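Local atomic coordinates of orotidine 5'-phosphate decarboxylase (Streptomyces avermitilis, PDB entry 3V75), a protein that probably catalyses the decarboxylation of orotidine 5'-phosphate to UMP, the last step of de novo UMP biosynthesis. Residues Pro40-Leu51 / Val266-Arg275; Val220-Leu228 / Gln247-Phe258. One frame throughout, in Å; residues are numbered along the deposited sequence. Where two conformers were deposited one is given.

Interaction 1 of 2, residues Pro40-Leu51 / Val266-Arg275; sequences PLCVGIDPHASL and VPNVSRGVLR
The Asn268 amide meets Cys42 in its own plane, ND2 donating to SG at 3.3 Å. These bridged residues put both side chains on one face of the sheet, and matching torsions, each end group anti to its backbone N (chi1 177°), run thiol and amide alongside each other. At the Asp46 carboxylate, Ser270 OG donates to OD2 over 2.6 Å, approaching on the anti side and 24° out of plane. The His48 ring has Asp46 O over the rim of one face, and at its in-plane edge a water that is hydrogen-bonded to NE2 and donates to Ser270 OG. A second water lies within hydrogen-bonding distance of Asp46 OD2 and Asn268 OD1 and links the two groups. The Arg271 guanidinium has Arg275 CB over the centre of one face, while Leu51 CD2 approaches it obliquely.

Strands 42-45 and 266-269 run parallel ahead of the Asp46 loop, their short axes 39° apart. Cys42 N bonds to Pro267 O, Val269 N to Cys42 O, and Gly44 N to Val269 O (3.0 Å). On the other face Leu41 CD1 packs on Val269 CG2, and the Val43 and Val273 side chains cross at about a right angle, CG1 to CG1. Leu274 CD1 reaches Gly44 O at 3.3 Å and Leu51 CD1 at 3.8 Å.

This seam joins the first and last strands and so closes the TIM barrel. The Ser270 OG bond and the nearby water restrict the turning of the Asp46 carboxylate, whose side chain lies about 9 Å from that of Lys119, the predicted proton donor, so the polar end of the seam lies toward the probable active site.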
loop_
_atom_site.group_PDB
_atom_site.type_symbol
_atom_site.label_atom_id
_atom_site.label_comp_id
_atom_site.label_asym_id
_atom_site.label_seq_id
_atom_site.Cartn_x
_atom_site.Cartn_y
_atom_site.Cartn_z
ATOM N N PRO A 40 27.007 -6.989 4.649
ATOM C CA PRO A 40 25.618 -7.448 4.543
ATOM C C PRO A 40 24.690 -6.728 5.545
ATOM O O PRO A 40 24.333 -7.278 6.596
ATOM C CB PRO A 40 25.719 -8.954 4.837
ATOM C CG PRO A 40 26.907 -9.038 5.755
ATOM C CD PRO A 40 27.883 -7.975 5.295
ATOM N N LEU A 41 24.240 -5.542 5.180
ATOM C CA LEU A 41 23.385 -4.786 6.065
ATOM C C LEU A 41 22.506 -3.824 5.277
ATOM O O LEU A 41 22.976 -3.159 4.345
ATOM C CB LEU A 41 24.237 -3.980 7.056
ATOM C CG LEU A 41 23.446 -3.169 8.114
ATOM C CD1 LEU A 41 22.719 -4.123 9.001
ATOM C CD2 LEU A 41 24.358 -2.237 8.921
ATOM N N CYS A 42 21.241 -3.743 5.689
ATOM C CA CYS A 42 20.311 -2.721 5.230
ATOM C C CYS A 42 19.894 -1.921 6.458
ATOM O O CYS A 42 19.537 -2.507 7.484
ATOM C CB CYS A 42 19.071 -3.417 4.641
ATOM S SG CYS A 42 17.786 -2.291 4.097
ATOM N N VAL A 43 19.950 -0.599 6.366
ATOM C CA VAL A 43 19.574 0.252 7.497
ATOM C C VAL A 43 18.261 0.926 7.180
ATOM O O VAL A 43 18.119 1.563 6.118
ATOM C CB VAL A 43 20.675 1.302 7.812
ATOM C CG1 VAL A 43 20.198 2.266 8.911
ATOM C CG2 VAL A 43 21.968 0.610 8.234
ATOM N N GLY A 44 17.282 0.803 8.064
ATOM C CA GLY A 44 16.005 1.470 7.845
ATOM C C GLY A 44 16.176 2.975 7.923
ATOM O O GLY A 44 17.042 3.500 8.652
ATOM N N ILE A 45 15.361 3.715 7.172
ATOM C CA ILE A 45 15.267 5.154 7.414
ATOM C C ILE A 45 13.839 5.334 7.922
ATOM O O ILE A 45 12.859 5.349 7.131
ATOM C CB ILE A 45 15.533 5.990 6.163
ATOM C CG1 ILE A 45 16.866 5.597 5.527
ATOM C CG2 ILE A 45 15.509 7.493 6.498
ATOM C CD1 ILE A 45 17.266 6.444 4.280
ATOM N N ASP A 46 13.712 5.427 9.253
ATOM C CA ASP A 46 12.439 5.270 9.943
ATOM C C ASP A 46 12.146 6.465 10.845
ATOM O O ASP A 46 12.275 6.363 12.076
ATOM C CB ASP A 46 12.481 4.002 10.818
ATOM C CG ASP A 46 12.613 2.756 10.005
ATOM O OD1 ASP A 46 11.927 2.626 8.980
ATOM O OD2 ASP A 46 13.437 1.885 10.355
ATOM N N PRO A 47 11.804 7.621 10.259
ATOM C CA PRO A 47 11.639 8.840 11.062
ATOM C C PRO A 47 10.259 8.873 11.723
ATOM O O PRO A 47 9.458 9.798 11.473
ATOM C CB PRO A 47 11.779 9.979 10.032
ATOM C CG PRO A 47 11.293 9.312 8.729
ATOM C CD PRO A 47 11.821 7.886 8.812
ATOM N N HIS A 48 9.954 7.878 12.548
ATOM C CA HIS A 48 8.719 7.954 13.335
ATOM C C HIS A 48 8.871 8.914 14.497
ATOM O O HIS A 48 9.992 9.297 14.879
ATOM C CB HIS A 48 8.225 6.577 13.806
ATOM C CG HIS A 48 9.278 5.698 14.395
ATOM N ND1 HIS A 48 9.856 5.939 15.631
ATOM C CD2 HIS A 48 9.820 4.538 13.942
ATOM C CE1 HIS A 48 10.712 4.968 15.905
ATOM N NE2 HIS A 48 10.720 4.111 14.892
ATOM N N ALA A 49 7.741 9.329 15.059
ATOM C CA ALA A 49 7.781 10.345 16.104
ATOM C C ALA A 49 8.671 9.957 17.301
ATOM O O ALA A 49 9.328 10.835 17.852
ATOM C CB ALA A 49 6.351 10.714 16.591
ATOM N N SER A 50 8.686 8.667 17.687
ATOM C CA SER A 50 9.517 8.175 18.795
ATOM C C SER A 50 10.987 8.516 18.504
ATOM O O SER A 50 11.656 9.198 19.286
ATOM C CB SER A 50 9.332 6.655 18.924
ATOM O OG SER A 50 9.882 6.133 20.107
ATOM N N LEU A 51 11.492 8.028 17.362
ATOM C CA LEU A 51 12.916 8.262 17.020
ATOM C C LEU A 51 13.216 9.744 16.871
ATOM O O LEU A 51 14.292 10.208 17.275
ATOM C CB LEU A 51 13.377 7.472 15.776
ATOM C CG LEU A 51 14.018 6.084 16.002
ATOM C CD1 LEU A 51 14.128 5.275 14.703
ATOM C CD2 LEU A 51 15.406 6.222 16.722
ATOM N N VAL A 266 18.974 -10.072 3.222
ATOM C CA VAL A 266 19.243 -8.653 3.361
ATOM C C VAL A 266 18.770 -8.320 4.766
ATOM O O VAL A 266 17.574 -8.128 5.011
ATOM C CB VAL A 266 18.428 -7.823 2.329
ATOM C CG1 VAL A 266 18.704 -6.330 2.524
ATOM C CG2 VAL A 266 18.783 -8.281 0.916
ATOM N N PRO A 267 19.710 -8.255 5.728
ATOM C CA PRO A 267 19.287 -8.088 7.130
ATOM C C PRO A 267 18.995 -6.618 7.380
ATOM O O PRO A 267 19.863 -5.771 7.195
ATOM C CB PRO A 267 20.531 -8.525 7.941
ATOM C CG PRO A 267 21.531 -9.060 6.879
ATOM C CD PRO A 267 21.166 -8.379 5.594
ATOM N N ASN A 268 17.776 -6.301 7.799
ATOM C CA ASN A 268 17.414 -4.923 8.018
ATOM C C ASN A 268 17.442 -4.587 9.515
ATOM O O ASN A 268 16.742 -5.223 10.316
ATOM C CB ASN A 268 15.997 -4.657 7.467
ATOM C CG ASN A 268 15.551 -3.239 7.734
ATOM O OD1 ASN A 268 14.876 -2.953 8.745
ATOM N ND2 ASN A 268 15.970 -2.333 6.878
ATOM N N VAL A 269 18.248 -3.587 9.880
ATOM C CA VAL A 269 18.308 -3.069 11.243
ATOM C C VAL A 269 17.684 -1.670 11.260
ATOM O O VAL A 269 18.030 -0.839 10.409
ATOM C CB VAL A 269 19.776 -2.949 11.714
ATOM C CG1 VAL A 269 19.841 -2.441 13.162
ATOM C CG2 VAL A 269 20.553 -4.278 11.573
ATOM N N SER A 270 16.834 -1.398 12.228
ATOM C CA SER A 270 16.291 -0.067 12.390
ATOM C C SER A 270 16.857 0.564 13.685
ATOM O O SER A 270 17.915 1.201 13.644
ATOM C CB SER A 270 14.771 -0.143 12.379
ATOM O OG SER A 270 14.223 1.119 12.696
ATOM N N ARG A 271 16.200 0.339 14.815
ATOM C CA ARG A 271 16.642 0.973 16.067
ATOM C C ARG A 271 18.112 0.687 16.455
ATOM O O ARG A 271 18.791 1.583 16.976
ATOM C CB ARG A 271 15.727 0.529 17.215
ATOM C CG ARG A 271 16.072 1.269 18.521
ATOM C CD ARG A 271 15.067 1.044 19.666
ATOM N NE ARG A 271 15.468 1.830 20.815
ATOM C CZ ARG A 271 15.434 3.159 20.875
ATOM N NH1 ARG A 271 14.921 3.872 19.849
ATOM N NH2 ARG A 271 15.872 3.788 21.955
ATOM N N GLY A 272 18.600 -0.526 16.198
ATOM C CA GLY A 272 19.957 -0.896 16.582
ATOM C C GLY A 272 21.004 0.042 16.023
ATOM O O GLY A 272 22.101 0.197 16.623
ATOM N N VAL A 273 20.719 0.648 14.864
ATOM C CA VAL A 273 21.592 1.693 14.325
ATOM C C VAL A 273 21.052 3.096 14.621
ATOM O O VAL A 273 21.774 3.962 15.141
ATOM C CB VAL A 273 21.812 1.521 12.786
ATOM C CG1 VAL A 273 22.488 2.738 12.183
ATOM C CG2 VAL A 273 22.653 0.254 12.521
ATOM N N LEU A 274 19.788 3.318 14.303
ATOM C CA LEU A 274 19.212 4.650 14.373
ATOM C C LEU A 274 19.173 5.268 15.757
ATOM O O LEU A 274 19.204 6.508 15.871
ATOM C CB LEU A 274 17.793 4.666 13.765
ATOM C CG LEU A 274 17.743 4.262 12.272
ATOM C CD1 LEU A 274 16.277 4.118 11.812
ATOM C CD2 LEU A 274 18.502 5.266 11.339
ATOM N N ARG A 275 19.081 4.450 16.809
ATOM C CA ARG A 275 19.027 5.057 18.149
ATOM C C ARG A 275 20.306 5.811 18.485
ATOM O O ARG A 275 20.314 6.608 19.434
ATOM C CB ARG A 275 18.790 4.015 19.239
ATOM C CG ARG A 275 19.946 3.058 19.490
ATOM C CD ARG A 275 19.553 2.120 20.626
ATOM N NE ARG A 275 20.596 1.163 20.973
ATOM C CZ ARG A 275 21.601 1.413 21.806
ATOM N NH1 ARG A 275 21.727 2.619 22.340
ATOM N NH2 ARG A 275 22.496 0.458 22.070
HETATM O O HOH W 1 13.304 -0.568 9.278
HETATM O O HOH W 2 11.989 1.520 13.943
#

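Interaction 2 of 2, residues Val220-Leu228 / Gln247-Phe258; sequences VVGATLGDL and QGAAPADLPGVF
The loop that leaves the sixth barrel strand, 217-221, meets the segment that follows the seventh and leads into helix 254-258. Gly222 to Leu225 form a type I beta turn, and its Ala223 fits between the loop and the helix: CB lies 3.9 Å from Ala249 CB and 4.0 Å from Phe258 CE1, with Leu254 CD2 slightly farther away. The Phe258 ring carries the inner part of the contact. Val221 O sits in plane at its edge, 3.9 Å from CZ, while Leu228 CD1 comes obliquely to CE2 at 3.8 Å. Val257 CG1 covers one ring face near the rim. That same methyl, set anti to the backbone N (chi1 172°), extends to Ala223 O at 3.5 Å and to Leu228 CD1 at 3.7 Å.

Thr224 CG2 rests on Ala249 CB. Polar coupling across the segments runs through water: one molecule lies between Ala223 O and Gly248 O, and another sits by Gln247 O and is only weakly placed toward Thr224 O. Within 247-258, Ala250 N donates to Asp253 OD2 at 2.9 Å, bracing the chain on its way into helix 254-258.

Ala223 and Phe258 also touch Ala241 of strand 239-241, so turn and helix meet over the intervening strand. Such contacts between loops and helices that follow adjacent strands are typical of a TIM barrel.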
loop_
_atom_site.group_PDB
_atom_site.type_symbol
_atom_site.label_atom_id
_atom_site.label_comp_id
_atom_site.label_asym_id
_atom_site.label_seq_id
_atom_site.Cartn_x
_atom_site.Cartn_y
_atom_site.Cartn_z
ATOM N N VAL A 220 9.847 -10.791 1.665
ATOM C CA VAL A 220 10.004 -10.315 3.034
ATOM C C VAL A 220 9.742 -11.520 3.959
ATOM O O VAL A 220 8.677 -12.152 3.886
ATOM C CB VAL A 220 9.036 -9.161 3.359
ATOM C CG1 VAL A 220 9.266 -8.706 4.821
ATOM C CG2 VAL A 220 9.266 -8.003 2.349
ATOM N N VAL A 221 10.738 -11.849 4.791
ATOM C CA VAL A 221 10.687 -13.007 5.698
ATOM C C VAL A 221 11.253 -12.541 7.031
ATOM O O VAL A 221 12.452 -12.218 7.129
ATOM C CB VAL A 221 11.552 -14.157 5.171
ATOM C CG1 VAL A 221 11.472 -15.383 6.094
ATOM C CG2 VAL A 221 11.078 -14.566 3.770
ATOM N N GLY A 222 10.401 -12.463 8.041
ATOM C CA GLY A 222 10.803 -11.938 9.340
ATOM C C GLY A 222 11.834 -12.810 10.045
ATOM O O GLY A 222 11.652 -14.039 10.148
ATOM N N ALA A 223 12.918 -12.167 10.521
ATOM C CA ALA A 223 14.039 -12.903 11.129
ATOM C C ALA A 223 13.693 -13.484 12.487
ATOM O O ALA A 223 14.444 -14.320 13.000
ATOM C CB ALA A 223 15.279 -11.996 11.280
ATOM N N THR A 224 12.616 -13.010 13.114
ATOM C CA THR A 224 12.270 -13.502 14.451
ATOM C C THR A 224 11.242 -14.638 14.413
ATOM O O THR A 224 10.791 -15.099 15.463
ATOM C CB THR A 224 11.747 -12.380 15.377
ATOM O OG1 THR A 224 10.566 -11.796 14.809
ATOM C CG2 THR A 224 12.793 -11.278 15.556
ATOM N N LEU A 225 10.840 -15.081 13.227
ATOM C CA LEU A 225 9.928 -16.223 13.143
ATOM C C LEU A 225 10.604 -17.536 13.540
ATOM O O LEU A 225 11.807 -17.705 13.311
ATOM C CB LEU A 225 9.383 -16.339 11.713
ATOM C CG LEU A 225 8.326 -15.287 11.403
ATOM C CD1 LEU A 225 8.066 -15.239 9.897
ATOM C CD2 LEU A 225 7.044 -15.627 12.146
ATOM N N GLY A 226 9.824 -18.460 14.108
ATOM C CA GLY A 226 10.352 -19.723 14.611
ATOM C C GLY A 226 10.083 -20.943 13.743
ATOM O O GLY A 226 10.572 -22.049 14.028
ATOM N N ASP A 227 9.309 -20.736 12.675
ATOM C CA ASP A 227 8.870 -21.863 11.841
ATOM C C ASP A 227 9.397 -21.744 10.407
ATOM O O ASP A 227 8.829 -22.348 9.482
ATOM C CB ASP A 227 7.336 -22.024 11.875
ATOM C CG ASP A 227 6.588 -20.718 11.578
ATOM O OD1 ASP A 227 7.212 -19.686 11.157
ATOM O OD2 ASP A 227 5.336 -20.706 11.763
ATOM N N LEU A 228 10.495 -21.016 10.206
ATOM C CA LEU A 228 11.031 -20.879 8.851
ATOM C C LEU A 228 11.507 -22.202 8.266
ATOM O O LEU A 228 11.603 -22.348 7.033
ATOM C CB LEU A 228 12.144 -19.842 8.783
ATOM C CG LEU A 228 11.676 -18.431 9.147
ATOM C CD1 LEU A 228 12.828 -17.436 8.970
ATOM C CD2 LEU A 228 10.468 -17.987 8.303
ATOM N N GLN A 247 15.521 -10.005 20.043
ATOM C CA GLN A 247 15.810 -11.286 20.667
ATOM C C GLN A 247 15.730 -12.446 19.654
ATOM O O GLN A 247 14.720 -12.593 18.959
ATOM C CB GLN A 247 14.806 -11.466 21.828
ATOM C CG GLN A 247 14.799 -12.814 22.496
ATOM C CD GLN A 247 16.195 -13.213 22.906
ATOM O OE1 GLN A 247 16.852 -12.498 23.697
ATOM N NE2 GLN A 247 16.698 -14.353 22.340
ATOM N N GLY A 248 16.799 -13.251 19.546
ATOM C CA GLY A 248 16.795 -14.403 18.642
ATOM C C GLY A 248 17.158 -14.051 17.211
ATOM O O GLY A 248 17.251 -14.954 16.344
ATOM N N ALA A 249 17.309 -12.744 16.941
ATOM C CA ALA A 249 17.692 -12.252 15.622
ATOM C C ALA A 249 18.877 -11.300 15.735
ATOM O O ALA A 249 19.000 -10.299 15.004
ATOM C CB ALA A 249 16.541 -11.581 14.902
ATOM N N ALA A 250 19.777 -11.640 16.635
ATOM C CA ALA A 250 21.065 -11.014 16.635
ATOM C C ALA A 250 21.819 -11.533 15.387
ATOM O O ALA A 250 21.505 -12.611 14.874
ATOM C CB ALA A 250 21.795 -11.424 17.921
ATOM N N PRO A 251 22.832 -10.792 14.925
ATOM C CA PRO A 251 23.648 -11.267 13.812
ATOM C C PRO A 251 24.091 -12.719 13.953
ATOM O O PRO A 251 23.980 -13.501 12.992
ATOM C CB PRO A 251 24.842 -10.330 13.862
ATOM C CG PRO A 251 24.186 -9.029 14.243
ATOM C CD PRO A 251 23.210 -9.425 15.324
ATOM N N ALA A 252 24.560 -13.115 15.139
ATOM C CA ALA A 252 25.072 -14.473 15.299
ATOM C C ALA A 252 24.000 -15.552 15.117
ATOM O O ALA A 252 24.322 -16.706 14.845
ATOM C CB ALA A 252 25.769 -14.630 16.667
ATOM N N ASP A 253 22.724 -15.178 15.293
ATOM C CA ASP A 253 21.600 -16.121 15.180
ATOM C C ASP A 253 21.170 -16.350 13.742
ATOM O O ASP A 253 20.428 -17.296 13.484
ATOM C CB ASP A 253 20.346 -15.567 15.880
ATOM C CG ASP A 253 20.558 -15.299 17.373
ATOM O OD1 ASP A 253 21.262 -16.087 18.040
ATOM O OD2 ASP A 253 20.030 -14.261 17.866
ATOM N N LEU A 254 21.579 -15.466 12.822
ATOM C CA LEU A 254 20.992 -15.524 11.465
ATOM C C LEU A 254 21.252 -16.827 10.696
ATOM O O LEU A 254 20.347 -17.344 10.039
ATOM C CB LEU A 254 21.373 -14.303 10.609
ATOM C CG LEU A 254 20.987 -12.979 11.266
ATOM C CD1 LEU A 254 21.377 -11.812 10.380
ATOM C CD2 LEU A 254 19.463 -12.957 11.635
ATOM N N PRO A 255 22.486 -17.357 10.751
ATOM C CA PRO A 255 22.679 -18.635 10.061
ATOM C C PRO A 255 21.757 -19.741 10.564
ATOM O O PRO A 255 21.245 -20.529 9.761
ATOM C CB PRO A 255 24.172 -18.944 10.308
ATOM C CG PRO A 255 24.776 -17.583 10.386
ATOM C CD PRO A 255 23.774 -16.740 11.133
ATOM N N GLY A 256 21.529 -19.839 11.878
ATOM C CA GLY A 256 20.609 -20.847 12.378
ATOM C C GLY A 256 19.159 -20.581 11.965
ATOM O O GLY A 256 18.395 -21.521 11.753
ATOM N N VAL A 257 18.777 -19.311 11.883
ATOM C CA VAL A 257 17.393 -18.961 11.522
ATOM C C VAL A 257 17.118 -19.280 10.027
ATOM O O VAL A 257 16.099 -19.924 9.692
ATOM C CB VAL A 257 17.097 -17.449 11.823
ATOM C CG1 VAL A 257 15.714 -17.034 11.270
ATOM C CG2 VAL A 257 17.134 -17.181 13.307
ATOM N N PHE A 258 18.048 -18.886 9.161
ATOM C CA PHE A 258 17.838 -18.960 7.714
ATOM C C PHE A 258 18.481 -20.149 7.006
ATOM O O PHE A 258 18.202 -20.382 5.816
ATOM C CB PHE A 258 18.268 -17.659 7.052
ATOM C CG PHE A 258 17.339 -16.522 7.332
ATOM C CD1 PHE A 258 17.614 -15.593 8.343
ATOM C CD2 PHE A 258 16.157 -16.389 6.593
ATOM C CE1 PHE A 258 16.731 -14.560 8.608
ATOM C CE2 PHE A 258 15.276 -15.350 6.856
ATOM C CZ PHE A 258 15.551 -14.441 7.842
HETATM O O HOH W 3 14.840 -15.550 15.327
HETATM O O HOH W 4 13.353 -14.823 17.676
#

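From the N terminus, the chain enters the barrel at strand 42-45 and passes through the intermediate strands before reaching strand 217-221. Interaction 2 closes a short loop there, returning after only 18 residues, which include strand 239-241, to join 220-228 with 247-258. Helix 254-258 then leads into strand 265-269, where interaction 1 closes a far longer loop of 214 residues back to 40-51. The short closure thus falls wholly within the long one, without crossing. Their centres lie about 17 Å apart, yet they touch where Pro267 CB meets Leu254 CD1 at 4.2 Å. Interaction 1 seals the barrel; interaction 2 ties the loop after strand 217-221 to the segment after strand 239-241.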